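Local coordinates for protein TgTwinScan_2721 - E2 domain (Toxoplasma gondii, PDB 2F4Z) that probably works as an E2 ubiquitin-conjugating enzyme, carrying activated ubiquitin as a thioester and passing it on toward substrates, at residues M111-K116 with Q152-D157. Numbering follows the deposited sequence.
Sequences MKFVTK and QAMLAD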
# COMPACT_ATOMS: atom_id res chain seq x y z
N MET A 111 12.34 -4.16 -11.49
CA MET A 111 13.20 -3.04 -11.12
C MET A 111 14.59 -3.55 -10.89
O MET A 111 14.77 -4.67 -10.38
CB MET A 111 12.66 -2.38 -9.86
CG MET A 111 11.25 -1.79 -10.06
SD MET A 111 10.92 -0.72 -8.68
CE MET A 111 9.26 -0.13 -8.98
N LYS A 112 15.56 -2.77 -11.32
CA LYS A 112 16.98 -3.04 -10.99
C LYS A 112 17.73 -1.72 -10.88
O LYS A 112 17.29 -0.73 -11.47
CB LYS A 112 17.65 -3.91 -12.05
CG LYS A 112 17.69 -3.27 -13.41
CD LYS A 112 18.36 -4.16 -14.39
CE LYS A 112 18.14 -3.57 -15.79
NZ LYS A 112 19.03 -4.17 -16.82
N PHE A 113 18.82 -1.68 -10.11
CA PHE A 113 19.66 -0.49 -10.06
C PHE A 113 20.41 -0.32 -11.36
O PHE A 113 20.96 -1.29 -11.93
CB PHE A 113 20.61 -0.52 -8.86
CG PHE A 113 19.93 -0.12 -7.55
CD1 PHE A 113 19.00 -0.97 -6.93
CD2 PHE A 113 20.28 1.07 -6.91
CE1 PHE A 113 18.38 -0.56 -5.70
CE2 PHE A 113 19.72 1.45 -5.72
CZ PHE A 113 18.77 0.62 -5.09
N VAL A 114 20.39 0.90 -11.87
CA VAL A 114 21.32 1.29 -12.96
C VAL A 114 22.61 1.82 -12.30
O VAL A 114 23.68 1.37 -12.65
CB VAL A 114 20.68 2.35 -13.87
CG1 VAL A 114 21.73 2.99 -14.82
CG2 VAL A 114 19.50 1.70 -14.61
N THR A 115 22.49 2.74 -11.32
CA THR A 115 23.63 3.24 -10.54
C THR A 115 24.34 2.08 -9.78
O THR A 115 23.67 1.29 -9.09
CB THR A 115 23.17 4.21 -9.47
OG1 THR A 115 22.38 5.27 -10.05
CG2 THR A 115 24.36 4.79 -8.67
N LYS A 116 25.67 1.95 -9.94
CA LYS A 116 26.47 0.99 -9.13
C LYS A 116 26.32 1.25 -7.64
O LYS A 116 26.42 2.39 -7.14
CB LYS A 116 27.97 1.01 -9.55
CG LYS A 116 28.33 0.41 -10.92
CD LYS A 116 27.91 -1.10 -10.95
CE LYS A 116 28.57 -1.98 -12.06
NZ LYS A 116 28.32 -1.56 -13.50
N GLN A 152 14.10 1.90 -0.92
CA GLN A 152 14.82 2.87 -0.14
C GLN A 152 14.98 2.40 1.30
O GLN A 152 16.00 2.65 1.91
CB GLN A 152 14.11 4.21 -0.21
CG GLN A 152 14.82 5.35 0.57
CD GLN A 152 14.02 6.62 0.44
OE1 GLN A 152 12.89 6.66 0.88
NE2 GLN A 152 14.56 7.62 -0.23
N ALA A 153 13.99 1.67 1.85
CA ALA A 153 14.06 1.16 3.20
C ALA A 153 15.06 0.04 3.27
O ALA A 153 15.75 -0.10 4.30
CB ALA A 153 12.73 0.66 3.67
N MET A 154 15.12 -0.79 2.22
CA MET A 154 16.13 -1.84 2.12
C MET A 154 17.60 -1.27 2.18
O MET A 154 18.48 -1.85 2.80
CB MET A 154 15.84 -2.59 0.83
CG MET A 154 16.55 -3.86 0.57
SD MET A 154 17.59 -3.88 -0.91
CE MET A 154 16.84 -2.86 -2.16
N LEU A 155 17.85 -0.12 1.57
CA LEU A 155 19.13 0.59 1.71
C LEU A 155 19.43 0.97 3.17
O LEU A 155 20.60 1.08 3.55
CB LEU A 155 19.12 1.87 0.86
CG LEU A 155 19.66 1.88 -0.57
CD1 LEU A 155 19.39 0.65 -1.36
CD2 LEU A 155 19.21 3.16 -1.32
N ALA A 156 18.39 1.22 3.96
CA ALA A 156 18.56 1.52 5.39
C ALA A 156 18.66 0.27 6.29
O ALA A 156 19.00 0.36 7.46
CB ALA A 156 17.48 2.45 5.86
N ASP A 157 18.39 -0.92 5.73
CA ASP A 157 18.45 -2.12 6.52
C ASP A 157 19.01 -3.30 5.75
O ASP A 157 18.29 -4.21 5.39
CB ASP A 157 17.10 -2.39 7.21
CG ASP A 157 16.99 -1.69 8.58
OD1 ASP A 157 16.41 -0.55 8.71
OD2 ASP A 157 17.56 -2.26 9.55
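Phe113 and Leu155 meet across a strand-to-helix gap that Phe113 enters from the strand and Leu155 from the helix. The ring leaves the last residue of strand 110-113 and heads for the C-terminal part of helix 144-156, where its far corner, CZ, lies 3.8 Å from CD1 of Leu155. The side chain of Phe113 sets out toward the helix, and with CG anti to its carbonyl carbon (chi1 -79°) the ring brings CZ to Leu155. The Leu155 methyl approaches the ring obliquely. A second, looser touch joins CE1 of Phe113 to the terminal methyl CE of Met154, 4.5 Å away.

The pair is an example of how a sheet and a helix can be joined with little direct contact: the nearest CA atoms, those of Phe113 and Gln152, are 11.5 Å apart, and the two segments together bury just 86 Å². The tight part is the buried Phe113-Leu155 pair, closed in by Ile122, which touches both side chains, and by Phe94, Leu96 and Ile151 around the ring. Met154 marks the looser side; it is partly exposed, buries only 15 Å² here, and its thioether chain also rests on Asn121 and Leu131.

This joins edge strand 110-113 of the antiparallel sheet to helix 144-156, which packs against it in the E2 fold. Two nearby backbone groups bond outside the two segments: Met154 O accepts a hydrogen bond from His119 NE2, while the backbone of Phe113 pairs with Gly127. Purely apolar, the contact implies cohesion through dispersion and the exclusion of water; it depends on shape fit and burial, and the surrounding side chains probably limit the ring's movement.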